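Local coordinates for methionine-binding lipoprotein MetQ (Bacillus subtilis subsp. subtilis, PDB 4GOT) that probably binds methionine and passes it to the membrane permease of the MetNPQ ABC transporter, and also takes part in methionine sulfoxide transport, at residues V39-D42 with Y43-N47; R119-A122 with M123-N126; S134-T138 with V139-L143; K157-P160 with E161-A164; V175-V179 with N180-Q184. All blocks are in the same frame, centred on the assembly; numbering follows the deposited sequence.

Contact 1 (V39-D42 with Y43-N47); sequences VLSD and YKMYN. With MSE (selenomethionine), chain B.
Three hydrogen bonds tie Leu40 and Asp42 to the first turn of the helix that follows. Lys44 N donates to Asp42 OD2 at 3.0 Å, meeting it from above the carboxylate plane; the short acid side chain thus makes a capping bond at the turn leading into the helix. Met45 N donates to Asp42 O at 2.9 Å. Leu40 N gives its hydrogen to Tyr46 OH at 2.9 Å, N-H...O angle 154°. This is the strand-to-helix corner after strand 34-38, beside the ligand pocket. Among the apolar contacts, Tyr46 CG, beside the backbone N (chi1 -70°), turns the ring back under Leu40 CB, a CH-pi contact 3.9 Å from the centroid, while Leu40 CD1 rests 3.8 Å from Met45 CB. A phenylalanine in place of Tyr46 would probably leave Leu40 N without its acceptor. Against the bound selenomethionine, Tyr43 presents a ring face, with the ligand CE 3.4 Å above its centre; Tyr43 OH is hydrogen-bonded to Asn180.

Contact 2 (R119-A122 with M123-N126); sequences RMLA and MLEN. With MSE (selenomethionine), chain B.
Arg119 and Met123 lie one turn apart on helix 117-126, the first reaching out to the ligand and the second staying in the core. The arginine chain is fully extended, with CG anti to the backbone N (chi1 -171°), and this length carries its guanidinium into the pocket. There NH1 donates to the selenomethionine OXT at 2.8 Å, the carboxylate lying at the guanidinium edge. Salt bridges from NH1 to Glu116 and from NH2 to Glu197 hold the same group. With an alanine in place of Arg119, the ligand carboxylate is likely to lose this donor and both glutamates their mate. Along the backbone, Leu121 O accepts from Glu125 N at 2.9 Å and Ala122 O from Asn126 N at 2.9 Å. Met120 O receives two weak bonds, from Leu124 N and Met123 N. Glu125 OE2 accepts from Leu132 N. The unbranched selenomethionines Met120 and Met123 and the branched Leu124 settle against Phe176 of strand 174-177, while the small Ala122 meets Thr138 on a loop.

Contact 3 (S134-T138 with V139-L143); sequences SKVET and VDATL
A single 3-10 turn bends the backbone at Thr138-Asp140, where Ala141 N donates to Thr138 O at 3.1 Å from well above the carbonyl plane, and Asp140 N makes a weak bond to Glu137 O at 2.8 Å. The turn belongs to the loop linking strands 131-132 and 146-148, the two strands of a small antiparallel sheet. Val136 closes its apolar side: CG1, placed anti to the backbone N (chi1 167°), lies 3.9 Å from Ala141 CA. The small methyl of Ala141 suits this spot, since its CB already sits 3.3 Å from Thr138 O. Glu137 and Asp140 run side by side in the same direction, their carboxylate planes nearly perpendicular, yet the like charges stay apart, with Glu137 OE1 and Asp140 OD2 separated by 6.0 Å. Between the side chains the nearest approach is Glu137 CB to Asp140 OD2, 3.5 Å. Outward, Val139 packs on Tyr204. One water bridges the turn, accepting from Glu137 N at 2.9 Å and donating to Asp140 OD2 at 2.7 Å.

Contact 4 (K157-P160 with E161-A164); sequences KVAP and ELTA
A strand-to-helix connection of the alpha/beta fold is made here: strand 154-158, at the border of the five-strand sheet, ends at Val158, and a tight turn through Ala159 and Pro160 leads into helix 163-168, with Leu162 at its N-cap position. Ala159 O ties the turn together. It accepts from Leu162 N at 2.9 Å, the donor standing 57° out of the carbonyl plane, and more weakly from Thr163 N. Proline fits the corner because its ring fixes phi near the value the turn needs, and it has no N-H that would want an acceptor. Val158 spans the bend with its branched side chain: CG1, anti to the backbone N (chi1 174°), touches Leu162 CB at 3.6 Å, the two side chains crossing at about a right angle, while CB meets Thr163 CG2. Glu161 folds back at chi2 (72°), which lays its carboxylate beside the Pro160 ring, OE1 being 3.7 Å from Pro160 CD. Its other oxygen, OE2, accepts from Tyr43 N, so the turn is joined to a residue of the ligand pocket. Two waters complete the polar side by donating to Pro160 O. One of them accepts from Ala164 N at 3.0 Å; the other, 2.9 Å from Pro160 O, is also hydrogen-bonded to Thr163 OG1 at 3.0 Å.

Contact 5 (V175-V179 with N180-Q184); sequences VFINV and NYAIQ. With MSE (selenomethionine), chain B.
Val179 and Ile183 form the apolar centre, lying side by side one helical turn apart with Val179 CG1 3.6 Å from Ile183 CD1. Val179 begins helix 179-184, which follows strand 174-177 of the five-strand sheet after Asn178, another strand-to-helix junction of the alpha/beta fold. Ile177, the last residue of that strand, adds its branch: CG2 is 3.9 Å from Ala182 CB, and the small Ala182 fits close under the strand end. Two straight backbone bonds start the helix, Ala182 N to Asn178 O and Ile183 N to Val179 O, both 2.9 Å, the latter with an N-H...O angle of 177°. Asn178 occupies the N-cap position. At the polar edge Asn180 faces two ways. Its chi1 of 74° sets CG between the backbone N and the carbonyl carbon, and the amide ND2 stands 3.2 Å above the centre of the Tyr181 ring. OD1, already bonded to Tyr43, also accepts weakly from the N of the bound selenomethionine at 3.4 Å.

How the contacts relate
Contacts 1, 2 and 5 all touch the bound selenomethionine, and each brings a different group to it: an aromatic face, a guanidinium and an amide oxygen. Contacts 1 and 2 lie on opposite sides of the chain's centre, their centres 26 Å apart and their nearest atoms about 7 Å apart. Contact 4 joins contacts 1 and 5: Glu161 OE2 is 3.0 Å from Tyr43 N and 2.6 Å from Tyr181 OH, while Tyr43 OH reaches Asn180 OD1 at 2.7 Å. Contact 2 packs on contact 5 through Phe176. Contact 3 is peripheral, meeting contact 2 where Ala122 CB lies 3.5 Å from Thr138 CG2.

Contact 1 (V39-D42 with Y43-N47)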
loop_
_atom_site.group_PDB
_atom_site.type_symbol
_atom_site.label_atom_id
_atom_site.label_comp_id
_atom_site.label_asym_id
_atom_site.label_seq_id
_atom_site.Cartn_x
_atom_site.Cartn_y
_atom_site.Cartn_z
ATOM N N VAL A 39 -10.263 -2.425 11.825
ATOM C CA VAL A 39 -9.337 -1.395 11.276
ATOM C C VAL A 39 -8.336 -1.109 12.418
ATOM O O VAL A 39 -8.744 -0.974 13.577
ATOM C CB VAL A 39 -10.083 -0.096 10.860
ATOM C CG1 VAL A 39 -9.103 0.909 10.317
ATOM C CG2 VAL A 39 -11.224 -0.361 9.843
ATOM N N LEU A 40 -7.047 -1.017 12.101
ATOM C CA LEU A 40 -5.996 -0.811 13.137
ATOM C C LEU A 40 -5.298 0.544 12.895
ATOM O O LEU A 40 -5.398 1.099 11.794
ATOM C CB LEU A 40 -5.022 -2.012 13.159
ATOM C CG LEU A 40 -5.706 -3.363 13.443
ATOM C CD1 LEU A 40 -4.670 -4.451 13.247
ATOM C CD2 LEU A 40 -6.337 -3.403 14.879
ATOM N N SER A 41 -4.612 1.081 13.896
ATOM C CA SER A 41 -4.083 2.471 13.805
ATOM C C SER A 41 -2.823 2.648 12.959
ATOM O O SER A 41 -2.519 3.760 12.544
ATOM C CB SER A 41 -3.851 3.082 15.180
ATOM O OG SER A 41 -3.165 2.210 16.053
ATOM N N ASP A 42 -2.043 1.592 12.748
ATOM C CA ASP A 42 -0.885 1.722 11.835
ATOM C C ASP A 42 -0.450 0.383 11.284
ATOM O O ASP A 42 -0.789 -0.667 11.821
ATOM C CB ASP A 42 0.294 2.474 12.520
ATOM C CG ASP A 42 1.351 1.525 13.125
ATOM O OD1 ASP A 42 1.107 1.035 14.237
ATOM O OD2 ASP A 42 2.426 1.269 12.476
ATOM N N TYR A 43 0.271 0.466 10.150
ATOM C CA TYR A 43 0.643 -0.627 9.328
ATOM C C TYR A 43 1.317 -1.734 10.125
ATOM O O TYR A 43 1.146 -2.911 9.795
ATOM C CB TYR A 43 1.658 -0.137 8.265
ATOM C CG TYR A 43 1.186 0.607 7.010
ATOM C CD1 TYR A 43 -0.127 0.627 6.591
ATOM C CD2 TYR A 43 2.135 1.265 6.206
ATOM C CE1 TYR A 43 -0.504 1.277 5.412
ATOM C CE2 TYR A 43 1.784 1.925 5.037
ATOM C CZ TYR A 43 0.455 1.934 4.643
ATOM O OH TYR A 43 0.119 2.580 3.493
ATOM N N LYS A 44 2.074 -1.394 11.164
ATOM C CA LYS A 44 2.833 -2.418 11.905
ATOM C C LYS A 44 1.911 -3.341 12.716
ATOM O O LYS A 44 2.311 -4.435 13.103
ATOM C CB LYS A 44 3.901 -1.783 12.815
ATOM C CG LYS A 44 5.127 -1.178 12.124
ATOM C CD LYS A 44 5.837 -2.186 11.193
ATOM C CE LYS A 44 7.353 -2.287 11.394
ATOM N NZ LYS A 44 8.031 -0.972 11.256
HETATM N N MSE A 45 0.676 -2.898 12.970
HETATM C CA MSE A 45 -0.259 -3.685 13.752
HETATM C C MSE A 45 -0.880 -4.901 13.038
HETATM O O MSE A 45 -1.299 -5.873 13.697
HETATM C CB MSE A 45 -1.384 -2.782 14.298
HETATM C CG MSE A 45 -0.853 -1.810 15.296
HETATM SE SE MSE A 45 -2.321 -0.773 16.090
HETATM C CE MSE A 45 -3.250 -2.230 17.025
ATOM N N TYR A 46 -0.964 -4.855 11.712
ATOM C CA TYR A 46 -1.797 -5.796 10.957
ATOM C C TYR A 46 -1.197 -7.214 10.945
ATOM O O TYR A 46 -1.890 -8.159 11.236
ATOM C CB TYR A 46 -2.026 -5.257 9.542
ATOM C CG TYR A 46 -2.935 -4.045 9.537
ATOM C CD1 TYR A 46 -2.438 -2.761 9.712
ATOM C CD2 TYR A 46 -4.317 -4.188 9.392
ATOM C CE1 TYR A 46 -3.306 -1.645 9.749
ATOM C CE2 TYR A 46 -5.176 -3.093 9.451
ATOM C CZ TYR A 46 -4.682 -1.823 9.617
ATOM O OH TYR A 46 -5.570 -0.748 9.600
ATOM N N ASN A 47 0.090 -7.357 10.634
ATOM C CA ASN A 47 0.745 -8.676 10.648
ATOM C C ASN A 47 0.866 -9.238 12.047
ATOM O O ASN A 47 0.754 -10.463 12.253
ATOM C CB ASN A 47 2.104 -8.599 9.967
ATOM C CG ASN A 47 1.975 -8.593 8.460
ATOM O OD1 ASN A 47 1.019 -9.187 7.912
ATOM N ND2 ASN A 47 2.907 -7.935 7.774
HETATM N N MSE B 300 -1.961 0.271 0.569
HETATM C CA MSE B 300 -0.525 0.680 0.579
HETATM C C MSE B 300 0.059 0.887 -0.859
HETATM O O MSE B 300 -0.126 0.007 -1.655
HETATM O OXT MSE B 300 0.745 1.864 -1.253
HETATM C CB MSE B 300 0.289 -0.415 1.285
HETATM C CG MSE B 300 1.692 -0.049 1.651
HETATM SE SE MSE B 300 2.730 -1.581 2.357
HETATM C CE MSE B 300 1.889 -1.630 4.277
#

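Contact 2 (R119-A122 with M123-N126)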
loop_
_atom_site.group_PDB
_atom_site.type_symbol
_atom_site.label_atom_id
_atom_site.label_comp_id
_atom_site.label_asym_id
_atom_site.label_seq_id
_atom_site.Cartn_x
_atom_site.Cartn_y
_atom_site.Cartn_z
ATOM N N ARG A 119 10.659 1.893 -3.796
ATOM C CA ARG A 119 9.454 2.339 -4.542
ATOM C C ARG A 119 9.441 3.884 -4.696
ATOM O O ARG A 119 9.213 4.412 -5.757
ATOM C CB ARG A 119 8.195 1.877 -3.805
ATOM C CG ARG A 119 6.901 2.069 -4.565
ATOM C CD ARG A 119 5.692 1.634 -3.747
ATOM N NE ARG A 119 4.511 1.674 -4.596
ATOM C CZ ARG A 119 3.262 1.479 -4.174
ATOM N NH1 ARG A 119 2.976 1.221 -2.896
ATOM N NH2 ARG A 119 2.277 1.556 -5.067
HETATM N N MSE A 120 9.652 4.583 -3.587
HETATM C CA MSE A 120 9.819 6.047 -3.558
HETATM C C MSE A 120 10.979 6.572 -4.393
HETATM O O MSE A 120 10.802 7.449 -5.254
HETATM C CB MSE A 120 9.986 6.496 -2.091
HETATM C CG MSE A 120 8.763 6.190 -1.289
HETATM SE SE MSE A 120 9.000 6.554 0.584
HETATM C CE MSE A 120 9.217 4.842 1.494
ATOM N N LEU A 121 12.169 6.016 -4.194
ATOM C CA LEU A 121 13.329 6.480 -4.933
ATOM C C LEU A 121 13.205 6.247 -6.452
ATOM O O LEU A 121 13.761 7.023 -7.243
ATOM C CB LEU A 121 14.630 5.844 -4.379
ATOM C CG LEU A 121 14.914 6.194 -2.911
ATOM C CD1 LEU A 121 16.221 5.535 -2.508
ATOM C CD2 LEU A 121 14.906 7.704 -2.619
ATOM N N ALA A 122 12.462 5.207 -6.840
ATOM C CA ALA A 122 12.327 4.824 -8.254
ATOM C C ALA A 122 11.507 5.891 -8.973
ATOM O O ALA A 122 11.760 6.174 -10.139
ATOM C CB ALA A 122 11.677 3.451 -8.409
HETATM N N MSE A 123 10.540 6.476 -8.270
HETATM C CA MSE A 123 9.768 7.601 -8.814
HETATM C C MSE A 123 10.621 8.833 -9.058
HETATM O O MSE A 123 10.423 9.522 -10.040
HETATM C CB MSE A 123 8.617 7.988 -7.883
HETATM C CG MSE A 123 7.506 6.975 -7.926
HETATM SE SE MSE A 123 5.994 7.506 -6.875
HETATM C CE MSE A 123 5.221 8.796 -8.148
ATOM N N LEU A 124 11.545 9.117 -8.141
ATOM C CA LEU A 124 12.463 10.218 -8.312
ATOM C C LEU A 124 13.453 9.911 -9.444
ATOM O O LEU A 124 13.826 10.810 -10.159
ATOM C CB LEU A 124 13.218 10.550 -7.050
ATOM C CG LEU A 124 12.381 10.853 -5.782
ATOM C CD1 LEU A 124 13.284 11.300 -4.631
ATOM C CD2 LEU A 124 11.327 11.912 -6.091
ATOM N N GLU A 125 13.870 8.658 -9.606
ATOM C CA GLU A 125 14.837 8.335 -10.659
ATOM C C GLU A 125 14.153 8.443 -12.033
ATOM O O GLU A 125 14.732 8.964 -12.989
ATOM C CB GLU A 125 15.461 6.947 -10.433
ATOM C CG GLU A 125 16.471 6.554 -11.522
ATOM C CD GLU A 125 17.151 5.207 -11.272
ATOM O OE1 GLU A 125 16.440 4.220 -10.925
ATOM O OE2 GLU A 125 18.394 5.146 -11.429
ATOM N N ASN A 126 12.925 7.939 -12.112
ATOM C CA ASN A 126 12.094 8.050 -13.308
ATOM C C ASN A 126 11.806 9.520 -13.689
ATOM O O ASN A 126 11.736 9.833 -14.883
ATOM C CB ASN A 126 10.766 7.290 -13.105
ATOM C CG ASN A 126 9.789 7.514 -14.259
ATOM O OD1 ASN A 126 9.913 6.887 -15.307
ATOM N ND2 ASN A 126 8.838 8.436 -14.084
HETATM N N MSE B 300 -1.961 0.271 0.569
HETATM C CA MSE B 300 -0.525 0.680 0.579
HETATM C C MSE B 300 0.059 0.887 -0.859
HETATM O O MSE B 300 -0.126 0.007 -1.655
HETATM O OXT MSE B 300 0.745 1.864 -1.253
HETATM C CB MSE B 300 0.289 -0.415 1.285
HETATM C CG MSE B 300 1.692 -0.049 1.651
HETATM SE SE MSE B 300 2.730 -1.581 2.357
HETATM C CE MSE B 300 1.889 -1.630 4.277
#

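Contact 3 (S134-T138 with V139-L143)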
loop_
_atom_site.group_PDB
_atom_site.type_symbol
_atom_site.label_atom_id
_atom_site.label_comp_id
_atom_site.label_asym_id
_atom_site.label_seq_id
_atom_site.Cartn_x
_atom_site.Cartn_y
_atom_site.Cartn_z
ATOM N N SER A 134 22.725 0.734 -10.545
ATOM C CA SER A 134 22.068 -0.280 -11.352
ATOM C C SER A 134 22.341 -1.736 -10.883
ATOM O O SER A 134 21.698 -2.670 -11.359
ATOM C CB SER A 134 22.450 -0.110 -12.820
ATOM O OG SER A 134 23.807 -0.471 -13.009
ATOM N N LYS A 135 23.318 -1.929 -9.988
ATOM C CA LYS A 135 23.647 -3.257 -9.452
ATOM C C LYS A 135 22.756 -3.643 -8.293
ATOM O O LYS A 135 22.926 -4.705 -7.748
ATOM C CB LYS A 135 25.135 -3.344 -9.040
ATOM C CG LYS A 135 26.092 -3.034 -10.170
ATOM C CD LYS A 135 27.556 -3.081 -9.761
ATOM C CE LYS A 135 28.442 -2.833 -10.980
ATOM N NZ LYS A 135 29.898 -2.992 -10.731
ATOM N N VAL A 136 21.795 -2.794 -7.910
ATOM C CA VAL A 136 20.868 -3.144 -6.903
ATOM C C VAL A 136 19.452 -3.165 -7.499
ATOM O O VAL A 136 19.052 -2.227 -8.169
ATOM C CB VAL A 136 20.994 -2.139 -5.725
ATOM C CG1 VAL A 136 19.826 -2.234 -4.746
ATOM C CG2 VAL A 136 22.351 -2.336 -5.035
ATOM N N GLU A 137 18.706 -4.238 -7.256
ATOM C CA GLU A 137 17.273 -4.258 -7.565
ATOM C C GLU A 137 16.546 -3.071 -6.902
ATOM O O GLU A 137 16.683 -2.777 -5.690
ATOM C CB GLU A 137 16.580 -5.578 -7.147
ATOM C CG GLU A 137 17.146 -6.886 -7.683
ATOM C CD GLU A 137 16.854 -7.141 -9.171
ATOM O OE1 GLU A 137 16.111 -6.328 -9.782
ATOM O OE2 GLU A 137 17.365 -8.171 -9.722
ATOM N N THR A 138 15.737 -2.410 -7.718
ATOM C CA THR A 138 14.951 -1.257 -7.294
ATOM C C THR A 138 14.177 -1.522 -6.030
ATOM O O THR A 138 14.119 -0.644 -5.164
ATOM C CB THR A 138 13.903 -0.887 -8.338
ATOM O OG1 THR A 138 14.565 -0.631 -9.585
ATOM C CG2 THR A 138 13.140 0.334 -7.905
ATOM N N VAL A 139 13.543 -2.699 -5.949
ATOM C CA VAL A 139 12.722 -3.074 -4.765
ATOM C C VAL A 139 13.552 -3.141 -3.490
ATOM O O VAL A 139 13.024 -2.927 -2.388
ATOM C CB VAL A 139 11.982 -4.426 -5.004
ATOM C CG1 VAL A 139 12.990 -5.570 -5.173
ATOM C CG2 VAL A 139 10.965 -4.698 -3.875
ATOM N N ASP A 140 14.845 -3.443 -3.656
ATOM C CA ASP A 140 15.831 -3.461 -2.570
ATOM C C ASP A 140 16.640 -2.158 -2.389
ATOM O O ASP A 140 17.508 -2.121 -1.533
ATOM C CB ASP A 140 16.864 -4.587 -2.753
ATOM C CG ASP A 140 16.242 -5.953 -3.060
ATOM O OD1 ASP A 140 15.154 -6.278 -2.549
ATOM O OD2 ASP A 140 16.886 -6.723 -3.819
ATOM N N ALA A 141 16.403 -1.128 -3.199
ATOM C CA ALA A 141 17.184 0.114 -3.120
ATOM C C ALA A 141 16.889 0.906 -1.860
ATOM O O ALA A 141 15.725 1.043 -1.467
ATOM C CB ALA A 141 16.905 1.004 -4.332
ATOM N N THR A 142 17.935 1.470 -1.267
ATOM C CA THR A 142 17.763 2.486 -0.209
ATOM C C THR A 142 18.502 3.793 -0.557
ATOM O O THR A 142 19.177 3.928 -1.627
ATOM C CB THR A 142 18.200 1.953 1.206
ATOM O OG1 THR A 142 19.614 1.706 1.252
ATOM C CG2 THR A 142 17.398 0.659 1.608
ATOM N N LEU A 143 18.432 4.741 0.360
ATOM C CA LEU A 143 19.202 5.997 0.238
ATOM C C LEU A 143 20.698 5.762 0.048
ATOM O O LEU A 143 21.333 6.513 -0.696
ATOM C CB LEU A 143 18.950 6.946 1.452
ATOM C CG LEU A 143 17.567 7.642 1.591
ATOM C CD1 LEU A 143 17.491 8.491 2.864
ATOM C CD2 LEU A 143 17.203 8.509 0.408
HETATM O O HOH W 1 19.239 -5.985 -4.991
#

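Contact 4 (K157-P160 with E161-A164)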
loop_
_atom_site.group_PDB
_atom_site.type_symbol
_atom_site.label_atom_id
_atom_site.label_comp_id
_atom_site.label_asym_id
_atom_site.label_seq_id
_atom_site.Cartn_x
_atom_site.Cartn_y
_atom_site.Cartn_z
ATOM N N LYS A 157 12.015 11.537 6.966
ATOM C CA LYS A 157 11.107 10.401 6.995
ATOM C C LYS A 157 10.007 10.645 7.987
ATOM O O LYS A 157 10.291 11.063 9.102
ATOM C CB LYS A 157 11.839 9.099 7.352
ATOM C CG LYS A 157 12.752 8.607 6.265
ATOM C CD LYS A 157 13.874 7.759 6.830
ATOM C CE LYS A 157 14.974 7.519 5.797
ATOM N NZ LYS A 157 14.666 6.240 5.128
ATOM N N VAL A 158 8.770 10.409 7.543
ATOM C CA VAL A 158 7.573 10.549 8.382
ATOM C C VAL A 158 6.778 9.236 8.329
ATOM O O VAL A 158 6.758 8.557 7.311
ATOM C CB VAL A 158 6.708 11.738 7.888
ATOM C CG1 VAL A 158 5.375 11.824 8.632
ATOM C CG2 VAL A 158 7.493 13.061 8.049
ATOM N N ALA A 159 6.070 8.913 9.402
ATOM C CA ALA A 159 5.208 7.745 9.388
ATOM C C ALA A 159 4.202 7.878 8.228
ATOM O O ALA A 159 3.765 8.992 7.926
ATOM C CB ALA A 159 4.507 7.582 10.739
ATOM N N PRO A 160 3.879 6.751 7.537
ATOM C CA PRO A 160 2.943 6.787 6.383
ATOM C C PRO A 160 1.559 7.280 6.821
ATOM O O PRO A 160 0.831 7.879 6.049
ATOM C CB PRO A 160 2.914 5.332 5.876
ATOM C CG PRO A 160 3.791 4.567 6.810
ATOM C CD PRO A 160 4.596 5.468 7.644
ATOM N N GLU A 161 1.247 7.093 8.108
ATOM C CA GLU A 161 -0.001 7.569 8.672
ATOM C C GLU A 161 -0.082 9.106 8.814
ATOM O O GLU A 161 -1.161 9.666 9.134
ATOM C CB GLU A 161 -0.201 6.907 10.073
ATOM C CG GLU A 161 -0.502 5.402 10.063
ATOM C CD GLU A 161 0.691 4.482 9.697
ATOM O OE1 GLU A 161 1.865 4.862 10.008
ATOM O OE2 GLU A 161 0.432 3.341 9.172
ATOM N N LEU A 162 1.057 9.778 8.688
ATOM C CA LEU A 162 1.174 11.190 9.016
ATOM C C LEU A 162 1.721 12.001 7.866
ATOM O O LEU A 162 1.807 13.207 8.010
ATOM C CB LEU A 162 2.127 11.384 10.214
ATOM C CG LEU A 162 1.611 10.948 11.598
ATOM C CD1 LEU A 162 2.733 11.137 12.624
ATOM C CD2 LEU A 162 0.291 11.640 12.022
ATOM N N THR A 163 2.105 11.374 6.743
ATOM C CA THR A 163 2.565 12.162 5.602
ATOM C C THR A 163 1.495 13.147 5.016
ATOM O O THR A 163 1.842 14.257 4.525
ATOM C CB THR A 163 3.154 11.303 4.478
ATOM O OG1 THR A 163 2.229 10.271 4.134
ATOM C CG2 THR A 163 4.524 10.713 4.876
ATOM N N ALA A 164 0.216 12.767 5.049
ATOM C CA ALA A 164 -0.876 13.730 4.718
ATOM C C ALA A 164 -0.756 15.023 5.557
ATOM O O ALA A 164 -0.995 16.128 5.045
ATOM C CB ALA A 164 -2.258 13.107 4.908
HETATM O O HOH W 2 -0.827 10.059 5.919
HETATM O O HOH W 3 1.618 7.457 3.294
#

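Contact 5 (V175-V179 with N180-Q184)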
loop_
_atom_site.group_PDB
_atom_site.type_symbol
_atom_site.label_atom_id
_atom_site.label_comp_id
_atom_site.label_asym_id
_atom_site.label_seq_id
_atom_site.Cartn_x
_atom_site.Cartn_y
_atom_site.Cartn_z
ATOM N N VAL A 175 6.124 15.476 -0.957
ATOM C CA VAL A 175 5.759 14.479 0.097
ATOM C C VAL A 175 5.127 13.230 -0.513
ATOM O O VAL A 175 4.205 13.341 -1.343
ATOM C CB VAL A 175 4.765 15.077 1.145
ATOM C CG1 VAL A 175 4.462 14.024 2.210
ATOM C CG2 VAL A 175 5.309 16.365 1.761
ATOM N N PHE A 176 5.655 12.044 -0.149
ATOM C CA PHE A 176 5.062 10.748 -0.561
ATOM C C PHE A 176 3.877 10.394 0.324
ATOM O O PHE A 176 3.986 10.480 1.551
ATOM C CB PHE A 176 6.079 9.600 -0.517
ATOM C CG PHE A 176 7.099 9.651 -1.638
ATOM C CD1 PHE A 176 8.276 10.372 -1.479
ATOM C CD2 PHE A 176 6.899 8.974 -2.824
ATOM C CE1 PHE A 176 9.232 10.447 -2.507
ATOM C CE2 PHE A 176 7.851 9.031 -3.852
ATOM C CZ PHE A 176 9.020 9.762 -3.693
ATOM N N ILE A 177 2.748 10.029 -0.294
ATOM C CA ILE A 177 1.553 9.562 0.465
ATOM C C ILE A 177 0.999 8.296 -0.256
ATOM O O ILE A 177 0.719 8.308 -1.483
ATOM C CB ILE A 177 0.421 10.632 0.601
ATOM C CG1 ILE A 177 0.978 12.042 0.908
ATOM C CG2 ILE A 177 -0.567 10.212 1.688
ATOM C CD1 ILE A 177 -0.059 13.164 0.921
ATOM N N ASN A 178 0.851 7.213 0.505
ATOM C CA ASN A 178 0.254 5.968 0.010
ATOM C C ASN A 178 -1.214 6.264 -0.290
ATOM O O ASN A 178 -1.851 6.959 0.498
ATOM C CB ASN A 178 0.302 4.873 1.089
ATOM C CG ASN A 178 1.721 4.411 1.431
ATOM O OD1 ASN A 178 2.270 3.528 0.773
ATOM N ND2 ASN A 178 2.313 5.009 2.441
ATOM N N VAL A 179 -1.761 5.703 -1.369
ATOM C CA VAL A 179 -3.166 5.970 -1.738
ATOM C C VAL A 179 -4.155 5.744 -0.556
ATOM O O VAL A 179 -5.062 6.536 -0.356
ATOM C CB VAL A 179 -3.621 5.146 -2.968
ATOM C CG1 VAL A 179 -5.129 5.358 -3.215
ATOM C CG2 VAL A 179 -2.772 5.443 -4.219
ATOM N N ASN A 180 -4.008 4.676 0.215
ATOM C CA ASN A 180 -4.952 4.438 1.339
ATOM C C ASN A 180 -5.043 5.593 2.361
ATOM O O ASN A 180 -6.136 6.014 2.772
ATOM C CB ASN A 180 -4.677 3.113 2.069
ATOM C CG ASN A 180 -3.448 3.139 2.969
ATOM O OD1 ASN A 180 -2.296 3.034 2.481
ATOM N ND2 ASN A 180 -3.678 3.166 4.299
ATOM N N TYR A 181 -3.883 6.140 2.726
ATOM C CA TYR A 181 -3.823 7.277 3.645
ATOM C C TYR A 181 -4.137 8.580 2.965
ATOM O O TYR A 181 -4.752 9.448 3.592
ATOM C CB TYR A 181 -2.478 7.306 4.338
ATOM C CG TYR A 181 -2.348 6.222 5.350
ATOM C CD1 TYR A 181 -3.359 6.021 6.308
ATOM C CD2 TYR A 181 -1.197 5.408 5.405
ATOM C CE1 TYR A 181 -3.246 5.018 7.258
ATOM C CE2 TYR A 181 -1.074 4.424 6.372
ATOM C CZ TYR A 181 -2.092 4.234 7.293
ATOM O OH TYR A 181 -1.996 3.245 8.259
ATOM N N ALA A 182 -3.835 8.695 1.649
ATOM C CA ALA A 182 -4.289 9.864 0.893
ATOM C C ALA A 182 -5.795 9.951 0.875
ATOM O O ALA A 182 -6.353 10.994 1.149
ATOM C CB ALA A 182 -3.746 9.826 -0.542
ATOM N N ILE A 183 -6.476 8.861 0.501
ATOM C CA ILE A 183 -7.956 8.821 0.478
ATOM C C ILE A 183 -8.556 8.965 1.897
ATOM O O ILE A 183 -9.560 9.642 2.040
ATOM C CB ILE A 183 -8.535 7.561 -0.226
ATOM C CG1 ILE A 183 -8.119 7.533 -1.711
ATOM C CG2 ILE A 183 -10.074 7.563 -0.228
ATOM C CD1 ILE A 183 -8.484 6.233 -2.367
ATOM N N GLN A 184 -7.911 8.366 2.906
ATOM C CA GLN A 184 -8.345 8.492 4.299
ATOM C C GLN A 184 -8.379 9.962 4.800
ATOM O O GLN A 184 -9.281 10.328 5.535
ATOM C CB GLN A 184 -7.483 7.595 5.240
ATOM C CG GLN A 184 -8.099 7.465 6.659
ATOM C CD GLN A 184 -7.427 6.415 7.538
ATOM O OE1 GLN A 184 -6.742 5.504 7.049
ATOM N NE2 GLN A 184 -7.679 6.494 8.858
HETATM N N MSE B 300 -1.961 0.271 0.569
HETATM C CA MSE B 300 -0.525 0.680 0.579
HETATM C C MSE B 300 0.059 0.887 -0.859
HETATM O O MSE B 300 -0.126 0.007 -1.655
HETATM O OXT MSE B 300 0.745 1.864 -1.253
HETATM C CB MSE B 300 0.289 -0.415 1.285
HETATM C CG MSE B 300 1.692 -0.049 1.651
HETATM SE SE MSE B 300 2.730 -1.581 2.357
HETATM C CE MSE B 300 1.889 -1.630 4.277
#